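PDB 5ICQ: methylocystis parvus OBBP MbnE from Methylocystis parvus OBBP, which probably binds the copper-chelating peptide methanobactin in the periplasm, as a solute-binding protein of family 5, and takes part in its transport. Local coordinates for residues His36-His41 with Leu193-Ala198; Pro44-Asp49 with Gln104-Thr109; Asp51-Ala56 with Arg255-Phe260; Leu99-Gln104 with Tyr111-Gln116. All coordinates share one frame; numbering follows the deposited sequence.

How the contacts relate
The four contacts cluster around the hairpin of strands 100-103 and 109-120. Contact 4 is that hairpin itself, and contact 1 sets helix 193-198 against the neighbouring strand 38-39; the centres of contacts 1 and 4 are about 9 Å apart, and Ala198 O meets Met100 N at 3.0 Å. Contact 2 joins the hairpin's turn to the loop after strand 38-39 and is linked to contact 4 through Glu106 OE2 and Tyr111 OH, 2.6 Å apart. Farther along this loop comes contact 3, with its centre about 14 Å from that of contact 2; Tyr55 OH reaches Gln104 N, a residue contacts 2 and 4 share. Contacts 1 and 3 do not touch.

Contact 1: residues His36-His41 with Leu193-Ala198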
loop_
_atom_site.group_PDB
_atom_site.type_symbol
_atom_site.label_atom_id
_atom_site.label_comp_id
_atom_site.label_asym_id
_atom_site.label_seq_id
_atom_site.Cartn_x
_atom_site.Cartn_y
_atom_site.Cartn_z
ATOM N N HIS A 36 21.313 15.741 -4.947
ATOM C CA HIS A 36 21.414 14.422 -5.563
ATOM C C HIS A 36 20.576 13.387 -4.826
ATOM O O HIS A 36 20.785 12.182 -4.992
ATOM C CB HIS A 36 22.869 13.975 -5.643
ATOM C CG HIS A 36 23.671 14.759 -6.629
ATOM N ND1 HIS A 36 24.253 15.969 -6.319
ATOM C CD2 HIS A 36 23.962 14.522 -7.931
ATOM C CE1 HIS A 36 24.883 16.436 -7.383
ATOM N NE2 HIS A 36 24.723 15.577 -8.373
ATOM N N GLY A 37 19.638 13.840 -4.014
ATOM C CA GLY A 37 18.748 12.980 -3.270
ATOM C C GLY A 37 17.601 13.818 -2.759
ATOM O O GLY A 37 17.764 15.015 -2.496
ATOM N N LEU A 38 16.432 13.210 -2.625
ATOM C CA LEU A 38 15.245 13.918 -2.165
ATOM C C LEU A 38 14.482 12.979 -1.243
ATOM O O LEU A 38 13.928 11.977 -1.711
ATOM C CB LEU A 38 14.377 14.346 -3.346
ATOM C CG LEU A 38 13.072 15.053 -2.992
ATOM C CD1 LEU A 38 13.358 16.274 -2.154
ATOM C CD2 LEU A 38 12.320 15.429 -4.265
ATOM N N ALA A 39 14.468 13.287 0.056
ATOM C CA ALA A 39 13.660 12.551 1.023
ATOM C C ALA A 39 12.375 13.320 1.291
ATOM O O ALA A 39 12.385 14.553 1.350
ATOM C CB ALA A 39 14.411 12.343 2.342
ATOM N N MET A 40 11.268 12.586 1.468
ATOM C CA MET A 40 10.006 13.255 1.775
ATOM C C MET A 40 10.128 14.074 3.054
ATOM O O MET A 40 9.672 15.226 3.110
ATOM C CB MET A 40 8.869 12.234 1.903
ATOM C CG MET A 40 7.515 12.874 2.241
ATOM S SD MET A 40 7.047 14.146 1.019
ATOM C CE MET A 40 5.883 15.132 1.966
ATOM N N HIS A 41 10.747 13.494 4.090
ATOM C CA HIS A 41 11.005 14.163 5.359
ATOM C C HIS A 41 12.467 13.983 5.738
ATOM O O HIS A 41 13.026 12.893 5.594
ATOM C CB HIS A 41 10.108 13.614 6.485
ATOM C CG HIS A 41 8.656 13.585 6.138
ATOM N ND1 HIS A 41 7.856 14.708 6.190
ATOM C CD2 HIS A 41 7.858 12.571 5.730
ATOM C CE1 HIS A 41 6.627 14.386 5.830
ATOM N NE2 HIS A 41 6.601 13.097 5.542
ATOM N N LEU A 193 4.353 17.026 -3.536
ATOM C CA LEU A 193 4.259 17.172 -4.987
ATOM C C LEU A 193 5.593 17.043 -5.725
ATOM O O LEU A 193 5.604 16.403 -6.790
ATOM C CB LEU A 193 3.566 18.501 -5.323
ATOM C CG LEU A 193 3.286 18.782 -6.800
ATOM C CD1 LEU A 193 2.493 17.650 -7.395
ATOM C CD2 LEU A 193 2.518 20.097 -6.944
ATOM N N PRO A 194 6.723 17.587 -5.247
ATOM C CA PRO A 194 7.982 17.382 -5.985
ATOM C C PRO A 194 8.391 15.926 -6.112
ATOM O O PRO A 194 8.975 15.552 -7.140
ATOM C CB PRO A 194 9.006 18.176 -5.164
ATOM C CG PRO A 194 8.199 19.230 -4.485
ATOM C CD PRO A 194 6.908 18.541 -4.137
ATOM N N LEU A 195 8.111 15.096 -5.100
ATOM C CA LEU A 195 8.458 13.680 -5.187
ATOM C C LEU A 195 7.509 12.936 -6.119
ATOM O O LEU A 195 7.924 12.006 -6.816
ATOM C CB LEU A 195 8.451 13.027 -3.798
ATOM C CG LEU A 195 9.601 13.359 -2.846
ATOM C CD1 LEU A 195 9.397 14.704 -2.158
ATOM C CD2 LEU A 195 9.778 12.251 -1.826
ATOM N N ILE A 196 6.231 13.325 -6.132
ATOM C CA ILE A 196 5.284 12.761 -7.091
ATOM C C ILE A 196 5.721 13.077 -8.520
ATOM O O ILE A 196 5.675 12.214 -9.406
ATOM C CB ILE A 196 3.865 13.286 -6.800
ATOM C CG1 ILE A 196 3.336 12.700 -5.490
ATOM C CG2 ILE A 196 2.912 12.951 -7.950
ATOM C CD1 ILE A 196 2.130 13.422 -4.957
ATOM N N LEU A 197 6.150 14.317 -8.770
ATOM C CA LEU A 197 6.659 14.663 -10.097
ATOM C C LEU A 197 7.920 13.879 -10.431
ATOM O O LEU A 197 8.142 13.509 -11.591
ATOM C CB LEU A 197 6.942 16.168 -10.178
ATOM C CG LEU A 197 5.718 17.076 -10.043
ATOM C CD1 LEU A 197 6.138 18.538 -9.894
ATOM C CD2 LEU A 197 4.814 16.903 -11.251
ATOM N N ALA A 198 8.758 13.623 -9.427
ATOM C CA ALA A 198 10.013 12.915 -9.643
ATOM C C ALA A 198 9.819 11.448 -10.006
ATOM O O ALA A 198 10.722 10.850 -10.600
ATOM C CB ALA A 198 10.882 13.033 -8.392
#
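Helix 193-198 packs against the short strand 38-39 at one margin of an antiparallel sheet, and Leu195 is the helix residue that enters most deeply between Leu38 and Met40. The two methyls of Leu195 divide the work. CD1 lies 3.7 Å from Leu38 CD2 and also approaches Leu38 CG, whereas CD2 rests on the backbone of Met40, 3.6 Å from Met40 N and 3.8 Å from Met40 CB. Leu38 holds its CG opposite its own backbone N (chi1 178°), which carries the isobutyl group out to the helix; there CD2 also brushes the ring of Pro194, 4.4 Å from Pro194 CB. Strand 38-39 pairs antiparallel with strand 109-120, Leu38 bonding to Leu110 and, just beyond the strands, Met40 to Phe108, while Ala198 bonds to Met100 of the adjoining hairpin, so the helix reaches two of the partners of strand 109-120. An alanine in place of Leu195 would probably leave Leu38 CD2 and Met40 CB without their main apolar partner on the helix and open a gap between helix and strand. Met40 bends at chi2 (56°), and its SD comes within 4.0 Å of Leu195 CD1.

Contact 2: residues Pro44-Asp49 with Gln104-Thr109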
loop_
_atom_site.group_PDB
_atom_site.type_symbol
_atom_site.label_atom_id
_atom_site.label_comp_id
_atom_site.label_asym_id
_atom_site.label_seq_id
_atom_site.Cartn_x
_atom_site.Cartn_y
_atom_site.Cartn_z
ATOM N N PRO A 44 18.222 12.727 2.756
ATOM C CA PRO A 44 18.483 11.397 2.191
ATOM C C PRO A 44 19.564 10.705 3.002
ATOM O O PRO A 44 20.527 11.336 3.437
ATOM C CB PRO A 44 18.955 11.698 0.759
ATOM C CG PRO A 44 18.549 13.121 0.495
ATOM C CD PRO A 44 18.584 13.809 1.822
ATOM N N GLN A 45 19.394 9.403 3.234
ATOM C CA GLN A 45 20.343 8.718 4.102
ATOM C C GLN A 45 21.608 8.272 3.375
ATOM O O GLN A 45 22.634 8.057 4.029
ATOM C CB GLN A 45 19.662 7.535 4.789
ATOM C CG GLN A 45 18.539 7.955 5.756
ATOM C CD GLN A 45 18.956 9.025 6.784
ATOM O OE1 GLN A 45 18.934 10.226 6.503
ATOM N NE2 GLN A 45 19.320 8.581 7.984
ATOM N N LEU A 46 21.577 8.159 2.008
ATOM C CA LEU A 46 22.806 7.784 1.308
ATOM C C LEU A 46 23.642 9.020 0.979
ATOM O O LEU A 46 23.093 10.054 0.575
ATOM C CB LEU A 46 22.494 7.039 0.007
ATOM C CG LEU A 46 21.627 5.785 0.115
ATOM C CD1 LEU A 46 21.332 5.171 -1.260
ATOM C CD2 LEU A 46 22.264 4.766 1.046
ATOM N N PRO A 47 24.966 8.920 1.112
ATOM C CA PRO A 47 25.835 10.031 0.708
ATOM C C PRO A 47 25.763 10.274 -0.790
ATOM O O PRO A 47 25.393 9.397 -1.576
ATOM C CB PRO A 47 27.234 9.566 1.128
ATOM C CG PRO A 47 27.143 8.075 1.187
ATOM C CD PRO A 47 25.726 7.759 1.607
ATOM N N LYS A 48 26.144 11.491 -1.184
ATOM C CA LYS A 48 26.069 11.884 -2.588
ATOM C C LYS A 48 26.791 10.895 -3.494
ATOM O O LYS A 48 26.343 10.638 -4.618
ATOM C CB LYS A 48 26.653 13.289 -2.767
ATOM C CG LYS A 48 26.535 13.827 -4.190
ATOM C CD LYS A 48 27.095 15.239 -4.323
ATOM C CE LYS A 48 28.590 15.277 -4.049
ATOM N NZ LYS A 48 29.208 16.559 -4.498
ATOM N N ASP A 49 27.882 10.300 -3.013
ATOM C CA ASP A 49 28.728 9.431 -3.820
ATOM C C ASP A 49 28.500 7.949 -3.534
ATOM O O ASP A 49 29.406 7.136 -3.755
ATOM C CB ASP A 49 30.196 9.794 -3.593
ATOM C CG ASP A 49 30.655 9.501 -2.172
ATOM O OD1 ASP A 49 29.794 9.414 -1.266
ATOM O OD2 ASP A 49 31.877 9.360 -1.961
ATOM N N GLN A 104 14.109 1.564 -1.623
ATOM C CA GLN A 104 13.193 0.921 -0.690
ATOM C C GLN A 104 13.817 0.678 0.673
ATOM O O GLN A 104 13.193 0.034 1.525
ATOM C CB GLN A 104 12.668 -0.387 -1.282
ATOM C CG GLN A 104 11.469 -0.183 -2.199
ATOM C CD GLN A 104 10.404 0.746 -1.600
ATOM O OE1 GLN A 104 10.093 0.679 -0.404
ATOM N NE2 GLN A 104 9.840 1.617 -2.436
ATOM N N ASP A 105 15.020 1.182 0.905
ATOM C CA ASP A 105 15.631 1.107 2.226
ATOM C C ASP A 105 15.275 2.289 3.122
ATOM O O ASP A 105 15.715 2.326 4.279
ATOM C CB ASP A 105 17.149 1.008 2.098
ATOM C CG ASP A 105 17.745 0.052 3.102
ATOM O OD1 ASP A 105 17.133 -1.013 3.353
ATOM O OD2 ASP A 105 18.816 0.370 3.642
ATOM N N GLU A 106 14.515 3.253 2.622
ATOM C CA GLU A 106 14.068 4.415 3.377
ATOM C C GLU A 106 12.563 4.548 3.209
ATOM O O GLU A 106 11.991 3.992 2.265
ATOM C CB GLU A 106 14.778 5.686 2.896
ATOM C CG GLU A 106 16.299 5.658 3.123
ATOM C CD GLU A 106 17.020 6.849 2.498
ATOM O OE1 GLU A 106 16.793 7.998 2.927
ATOM O OE2 GLU A 106 17.818 6.632 1.566
ATOM N N PRO A 107 11.880 5.249 4.125
ATOM C CA PRO A 107 10.416 5.392 3.973
ATOM C C PRO A 107 10.007 6.003 2.640
ATOM O O PRO A 107 9.143 5.455 1.942
ATOM C CB PRO A 107 10.024 6.294 5.158
ATOM C CG PRO A 107 11.113 6.133 6.157
ATOM C CD PRO A 107 12.375 5.833 5.387
ATOM N N PHE A 108 10.608 7.127 2.262
ATOM C CA PHE A 108 10.293 7.768 0.989
ATOM C C PHE A 108 11.447 8.675 0.569
ATOM O O PHE A 108 11.418 9.884 0.832
ATOM C CB PHE A 108 8.985 8.567 1.113
ATOM C CG PHE A 108 8.337 8.935 -0.216
ATOM C CD1 PHE A 108 8.901 8.559 -1.428
ATOM C CD2 PHE A 108 7.158 9.675 -0.237
ATOM C CE1 PHE A 108 8.292 8.905 -2.643
ATOM C CE2 PHE A 108 6.553 10.032 -1.439
ATOM C CZ PHE A 108 7.120 9.645 -2.645
ATOM N N THR A 109 12.473 8.106 -0.075
ATOM C CA THR A 109 13.623 8.876 -0.545
ATOM C C THR A 109 13.936 8.479 -1.978
ATOM O O THR A 109 13.884 7.292 -2.325
ATOM C CB THR A 109 14.878 8.669 0.327
ATOM O OG1 THR A 109 14.596 9.023 1.687
ATOM C CG2 THR A 109 16.035 9.553 -0.162
#
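Glu106 OE1 is gripped by two donors, one from each segment: Gln45 N at 3.0 Å and, from its own segment, Thr109 OG1 at 2.7 Å. They come from opposite faces of the carboxylate. The Gln45 N-H stands 42° out of the carboxylate plane, and the Thr109 hydroxyl is steeper still. The second oxygen, OE2, is hydrogen-bonded to Tyr111 OH, which also bonds Leu46 N, so both oxygens of this buried acid have partners. Such a set of donors would be expected to favour the charged carboxylate. Beyond CG the Glu106 chain is extended (chi2 173°), which brings the carboxylate beside the backbone of the 44-49 loop. Gln45 lays its aliphatic part against it, with CG 3.3 Å from Glu106 OE1 and CB 3.6 Å from Glu106 CD. Next to this polar group Pro44 CB touches Thr109 CG2 at 3.7 Å, an apolar patch made by the methyl that points opposite to the threonine's backbone N while OG1 turns to the glutamate. A glutamine in place of Glu106 would probably leave either Gln45 N and Thr109 OG1, or Tyr111 OH, without an acceptor, since its NH2 group could not take a bond as the oxygen does. A buried carboxylate here ties the loop that follows strand 38-39 to the turn of the beta hairpin of strands 100-103 and 109-120.

Contact 3: residues Asp51-Ala56 with Arg255-Phe260; sequences DHFPYA and RGFYNF
Asp51 and Arg255 meet through one guanidinium nitrogen: Arg255 NH1 gives a hydrogen bond to Asp51 O (2.9 Å) in the carbonyl plane, on a lone pair, and forms a salt bridge with Asp51 OD1 at 3.2 Å. Carboxylate and guanidinium planes are turned only 29° apart. The other carboxylate oxygen, OD2, takes the ND1-H of His52 on its anti lone pair at 2.7 Å, so Asp51 serves a cation with one oxygen and an imidazole with the other. Arg255 NE has a second acid, Asp250, and the guanidinium thus lies between two carboxylates. Water 1 links the backbones, accepting from Phe53 N and donating to Arg255 O at 2.7 Å. Gly256 O receives Asn259 ND2 at 3.1 Å from above its carbonyl plane; the same nitrogen also bonds Trp605 O, while Asn259 OD1 accepts from Lys62 NZ. Next to these polar links lies an aromatic group. Ala56 CB sits over one face of the Phe257 ring, 3.9 Å from its centroid, in a CH-pi contact, and the edge of Phe257 points to the face of Tyr55 in an offset edge-to-face pair with planes at 62°. Tyr55 OH is bonded to Gln104 N of the hairpin. Gly256 faces Ala56 where a CB would clash with the alanine's methyl and, at phi 90°, also jam against Arg255 O. Phe53 O accepts from Ala56 N, closing a type I beta turn that brings Phe53, Tyr55 and Ala56 to Phe257; the contact joins this turn to the loop leading into strand 262-268 of the mixed sheet.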
loop_
_atom_site.group_PDB
_atom_site.type_symbol
_atom_site.label_atom_id
_atom_site.label_comp_id
_atom_site.label_asym_id
_atom_site.label_seq_id
_atom_site.Cartn_x
_atom_site.Cartn_y
_atom_site.Cartn_z
ATOM N N ASP A 51 27.706 4.106 -3.878
ATOM C CA ASP A 51 28.022 3.235 -5.001
ATOM C C ASP A 51 26.815 2.447 -5.490
ATOM O O ASP A 51 26.682 2.211 -6.692
ATOM C CB ASP A 51 29.133 2.255 -4.620
ATOM C CG ASP A 51 29.494 1.324 -5.762
ATOM O OD1 ASP A 51 30.183 1.780 -6.696
ATOM O OD2 ASP A 51 29.070 0.148 -5.738
ATOM N N HIS A 52 25.954 2.007 -4.576
ATOM C CA HIS A 52 24.772 1.231 -4.935
ATOM C C HIS A 52 23.803 1.295 -3.769
ATOM O O HIS A 52 24.181 1.657 -2.649
ATOM C CB HIS A 52 25.136 -0.225 -5.256
ATOM C CG HIS A 52 25.873 -0.921 -4.148
ATOM N ND1 HIS A 52 27.236 -0.796 -3.965
ATOM C CD2 HIS A 52 25.433 -1.733 -3.157
ATOM C CE1 HIS A 52 27.602 -1.498 -2.905
ATOM N NE2 HIS A 52 26.529 -2.081 -2.399
ATOM N N PHE A 53 22.548 0.944 -4.038
ATOM C CA PHE A 53 21.576 0.846 -2.953
ATOM C C PHE A 53 21.976 -0.299 -2.022
ATOM O O PHE A 53 22.437 -1.341 -2.490
ATOM C CB PHE A 53 20.167 0.596 -3.498
ATOM C CG PHE A 53 19.498 1.822 -4.090
ATOM C CD1 PHE A 53 20.094 3.077 -4.020
ATOM C CD2 PHE A 53 18.247 1.711 -4.681
ATOM C CE1 PHE A 53 19.465 4.204 -4.553
ATOM C CE2 PHE A 53 17.606 2.835 -5.222
ATOM C CZ PHE A 53 18.203 4.073 -5.149
ATOM N N PRO A 54 21.794 -0.151 -0.707
ATOM C CA PRO A 54 22.354 -1.151 0.222
ATOM C C PRO A 54 21.703 -2.527 0.137
ATOM O O PRO A 54 22.313 -3.500 0.602
ATOM C CB PRO A 54 22.147 -0.514 1.604
ATOM C CG PRO A 54 21.082 0.503 1.407
ATOM C CD PRO A 54 21.240 1.013 -0.000
ATOM N N TYR A 55 20.509 -2.655 -0.447
ATOM C CA TYR A 55 19.882 -3.958 -0.641
ATOM C C TYR A 55 20.125 -4.529 -2.035
ATOM O O TYR A 55 19.464 -5.497 -2.428
ATOM C CB TYR A 55 18.373 -3.884 -0.365
ATOM C CG TYR A 55 17.617 -2.873 -1.208
ATOM C CD1 TYR A 55 17.642 -1.522 -0.885
ATOM C CD2 TYR A 55 16.866 -3.272 -2.313
ATOM C CE1 TYR A 55 16.951 -0.586 -1.645
ATOM C CE2 TYR A 55 16.167 -2.340 -3.073
ATOM C CZ TYR A 55 16.223 -1.003 -2.731
ATOM O OH TYR A 55 15.548 -0.064 -3.469
ATOM N N ALA A 56 21.012 -3.927 -2.811
ATOM C CA ALA A 56 21.476 -4.525 -4.049
ATOM C C ALA A 56 22.855 -5.117 -3.805
ATOM O O ALA A 56 23.609 -4.628 -2.962
ATOM C CB ALA A 56 21.537 -3.495 -5.183
ATOM N N ARG A 255 22.909 -0.172 -10.013
ATOM C CA ARG A 255 23.950 -1.190 -9.916
ATOM C C ARG A 255 23.500 -2.325 -9.019
ATOM O O ARG A 255 23.000 -2.090 -7.913
ATOM C CB ARG A 255 25.242 -0.590 -9.358
ATOM C CG ARG A 255 25.942 0.357 -10.314
ATOM C CD ARG A 255 27.104 1.061 -9.626
ATOM N NE ARG A 255 27.686 2.093 -10.476
ATOM C CZ ARG A 255 28.275 3.197 -10.024
ATOM N NH1 ARG A 255 28.355 3.423 -8.716
ATOM N NH2 ARG A 255 28.780 4.075 -10.885
ATOM N N GLY A 256 23.687 -3.558 -9.490
ATOM C CA GLY A 256 23.249 -4.722 -8.756
ATOM C C GLY A 256 21.840 -5.169 -9.065
ATOM O O GLY A 256 21.439 -6.251 -8.619
ATOM N N PHE A 257 21.073 -4.373 -9.804
ATOM C CA PHE A 257 19.710 -4.729 -10.169
ATOM C C PHE A 257 19.688 -5.241 -11.603
ATOM O O PHE A 257 20.600 -4.977 -12.387
ATOM C CB PHE A 257 18.776 -3.519 -10.036
ATOM C CG PHE A 257 18.587 -3.045 -8.622
ATOM C CD1 PHE A 257 17.902 -3.829 -7.698
ATOM C CD2 PHE A 257 19.090 -1.816 -8.211
ATOM C CE1 PHE A 257 17.715 -3.387 -6.395
ATOM C CE2 PHE A 257 18.902 -1.364 -6.905
ATOM C CZ PHE A 257 18.218 -2.148 -5.997
ATOM N N TYR A 258 18.625 -5.977 -11.935
ATOM C CA TYR A 258 18.337 -6.424 -13.299
ATOM C C TYR A 258 19.414 -7.388 -13.804
ATOM O O TYR A 258 20.155 -7.124 -14.751
ATOM C CB TYR A 258 18.190 -5.233 -14.250
ATOM C CG TYR A 258 17.437 -4.090 -13.646
ATOM C CD1 TYR A 258 16.105 -4.232 -13.264
ATOM C CD2 TYR A 258 18.049 -2.859 -13.475
ATOM C CE1 TYR A 258 15.411 -3.163 -12.726
ATOM C CE2 TYR A 258 17.373 -1.798 -12.937
ATOM C CZ TYR A 258 16.064 -1.948 -12.564
ATOM O OH TYR A 258 15.405 -0.867 -12.028
ATOM N N ASN A 259 19.449 -8.538 -13.158
ATOM C CA ASN A 259 20.509 -9.506 -13.393
ATOM C C ASN A 259 20.126 -10.606 -14.362
ATOM O O ASN A 259 20.992 -11.089 -15.108
ATOM C CB ASN A 259 20.935 -10.091 -12.051
ATOM C CG ASN A 259 21.347 -8.997 -11.100
ATOM O OD1 ASN A 259 22.213 -8.187 -11.441
ATOM N ND2 ASN A 259 20.671 -8.895 -9.955
ATOM N N PHE A 260 18.856 -10.999 -14.384
ATOM C CA PHE A 260 18.410 -12.003 -15.336
ATOM C C PHE A 260 18.471 -11.444 -16.749
ATOM O O PHE A 260 18.193 -10.263 -16.980
ATOM C CB PHE A 260 16.986 -12.452 -15.008
ATOM C CG PHE A 260 16.846 -13.027 -13.631
ATOM C CD1 PHE A 260 17.310 -14.301 -13.361
ATOM C CD2 PHE A 260 16.261 -12.286 -12.603
ATOM C CE1 PHE A 260 17.200 -14.846 -12.094
ATOM C CE2 PHE A 260 16.146 -12.821 -11.329
ATOM C CZ PHE A 260 16.620 -14.108 -11.075
HETATM O O HOH W 1 21.943 0.129 -6.710
#

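Contact 4: residues Leu99-Gln104 with Tyr111-Gln116; sequences LMARSQ and YPLIAQ
Met100 and Tyr111 lie on facing strands of an antiparallel beta hairpin, strands 100-103 and 109-120. Ala101 and Tyr111 form a hydrogen-bonded pair, with Ala101 N to Tyr111 O and Tyr111 N to Ala101 O both at 2.7 Å; Met100 and Pro112 make the non-hydrogen-bonded pair next to it, their side chains diverging. The Met100 side chain can be followed outward. Its CB lies 3.2 Å from Tyr111 O, CG is still beside the same oxygen, and after the bend at chi3 (78°) CE turns back over the Tyr111 backbone, 3.8 Å from Tyr111 C. Elsewhere this side chain packs on Leu110 and Ile118 of the long strand. Past Pro112 the regular pairing gives way: Leu99 O accepts a fairly straight bond from Ala115 N at 2.8 Å, on a lone pair, and a weak one from Leu113 N. Leu113, its CG anti to the backbone N (chi1 -168°), brings CD2 to Ala101 CB. Leu99 CD2 touches Ile114 CG2, the two side chains meeting at about a right angle, and Leu99 CB faces Ala115 CB. Phe50 packs against the Tyr111 ring edge-to-face. Ser103 CB reaches the edge of that ring, 3.7 Å from Tyr111 CE2.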
loop_
_atom_site.group_PDB
_atom_site.type_symbol
_atom_site.label_atom_id
_atom_site.label_comp_id
_atom_site.label_asym_id
_atom_site.label_seq_id
_atom_site.Cartn_x
_atom_site.Cartn_y
_atom_site.Cartn_z
ATOM N N LEU A 99 11.983 9.988 -13.386
ATOM C CA LEU A 99 13.119 10.896 -13.280
ATOM C C LEU A 99 14.076 10.476 -12.169
ATOM O O LEU A 99 15.295 10.663 -12.287
ATOM C CB LEU A 99 12.616 12.312 -13.036
ATOM C CG LEU A 99 11.985 12.988 -14.245
ATOM C CD1 LEU A 99 11.249 14.266 -13.795
ATOM C CD2 LEU A 99 13.053 13.296 -15.282
ATOM N N MET A 100 13.549 9.933 -11.074
ATOM C CA MET A 100 14.370 9.518 -9.949
ATOM C C MET A 100 13.932 8.131 -9.505
ATOM O O MET A 100 12.804 7.702 -9.763
ATOM C CB MET A 100 14.289 10.524 -8.789
ATOM C CG MET A 100 14.805 11.929 -9.173
ATOM S SD MET A 100 14.780 13.101 -7.782
ATOM C CE MET A 100 16.250 12.559 -6.900
ATOM N N ALA A 101 14.859 7.419 -8.870
ATOM C CA ALA A 101 14.656 6.039 -8.452
ATOM C C ALA A 101 14.445 6.013 -6.945
ATOM O O ALA A 101 15.196 6.647 -6.203
ATOM C CB ALA A 101 15.866 5.175 -8.834
ATOM N N ARG A 102 13.442 5.276 -6.491
ATOM C CA ARG A 102 13.126 5.229 -5.068
ATOM C C ARG A 102 13.952 4.136 -4.392
ATOM O O ARG A 102 13.974 2.993 -4.856
ATOM C CB ARG A 102 11.634 4.965 -4.876
ATOM C CG ARG A 102 11.208 4.948 -3.424
ATOM C CD ARG A 102 9.680 4.958 -3.328
ATOM N NE ARG A 102 9.216 5.116 -1.951
ATOM C CZ ARG A 102 7.943 5.317 -1.617
ATOM N NH1 ARG A 102 7.017 5.399 -2.565
ATOM N NH2 ARG A 102 7.594 5.456 -0.343
ATOM N N SER A 103 14.663 4.487 -3.324
ATOM C CA SER A 103 15.318 3.470 -2.514
ATOM C C SER A 103 14.304 2.880 -1.551
ATOM O O SER A 103 13.712 3.607 -0.743
ATOM C CB SER A 103 16.495 4.028 -1.720
ATOM O OG SER A 103 16.968 3.003 -0.855
ATOM N N GLN A 104 14.109 1.564 -1.623
ATOM C CA GLN A 104 13.193 0.921 -0.690
ATOM C C GLN A 104 13.817 0.678 0.673
ATOM O O GLN A 104 13.193 0.034 1.525
ATOM C CB GLN A 104 12.668 -0.387 -1.282
ATOM C CG GLN A 104 11.469 -0.183 -2.199
ATOM C CD GLN A 104 10.404 0.746 -1.600
ATOM O OE1 GLN A 104 10.093 0.679 -0.404
ATOM N NE2 GLN A 104 9.840 1.617 -2.436
ATOM N N TYR A 111 16.518 8.964 -5.539
ATOM C CA TYR A 111 17.896 9.159 -5.963
ATOM C C TYR A 111 17.956 9.262 -7.481
ATOM O O TYR A 111 16.986 8.923 -8.162
ATOM C CB TYR A 111 18.774 8.009 -5.447
ATOM C CG TYR A 111 18.912 8.073 -3.934
ATOM C CD1 TYR A 111 19.808 8.956 -3.336
ATOM C CD2 TYR A 111 18.121 7.270 -3.105
ATOM C CE1 TYR A 111 19.927 9.032 -1.938
ATOM C CE2 TYR A 111 18.237 7.329 -1.708
ATOM C CZ TYR A 111 19.137 8.226 -1.136
ATOM O OH TYR A 111 19.255 8.316 0.251
ATOM N N PRO A 112 19.047 9.803 -8.039
ATOM C CA PRO A 112 19.053 10.117 -9.478
ATOM C C PRO A 112 18.800 8.902 -10.364
ATOM O O PRO A 112 19.271 7.789 -10.102
ATOM C CB PRO A 112 20.455 10.694 -9.717
ATOM C CG PRO A 112 20.815 11.341 -8.364
ATOM C CD PRO A 112 20.221 10.373 -7.348
ATOM N N LEU A 113 18.043 9.143 -11.434
ATOM C CA LEU A 113 17.863 8.172 -12.506
ATOM C C LEU A 113 17.952 8.956 -13.814
ATOM O O LEU A 113 19.033 9.443 -14.158
ATOM C CB LEU A 113 16.541 7.407 -12.355
ATOM C CG LEU A 113 16.362 6.160 -13.251
ATOM C CD1 LEU A 113 17.641 5.288 -13.317
ATOM C CD2 LEU A 113 15.169 5.319 -12.803
ATOM N N ILE A 114 16.837 9.133 -14.528
ATOM C CA ILE A 114 16.887 9.947 -15.745
ATOM C C ILE A 114 17.311 11.378 -15.416
ATOM O O ILE A 114 18.061 12.009 -16.174
ATOM C CB ILE A 114 15.538 9.900 -16.484
ATOM C CG1 ILE A 114 15.341 8.531 -17.133
ATOM C CG2 ILE A 114 15.466 10.998 -17.557
ATOM C CD1 ILE A 114 13.921 8.291 -17.641
ATOM N N ALA A 115 16.861 11.911 -14.279
ATOM C CA ALA A 115 17.397 13.177 -13.785
ATOM C C ALA A 115 18.667 12.901 -12.992
ATOM O O ALA A 115 18.639 12.148 -12.011
ATOM C CB ALA A 115 16.378 13.907 -12.908
ATOM N N GLN A 116 19.781 13.518 -13.401
ATOM C CA GLN A 116 21.028 13.316 -12.673
ATOM C C GLN A 116 21.121 14.178 -11.419
ATOM O O GLN A 116 21.896 13.845 -10.519
ATOM C CB GLN A 116 22.239 13.566 -13.585
ATOM C CG GLN A 116 22.549 15.008 -13.890
ATOM C CD GLN A 116 23.813 15.147 -14.737
ATOM O OE1 GLN A 116 24.185 14.227 -15.471
ATOM N NE2 GLN A 116 24.482 16.287 -14.626
#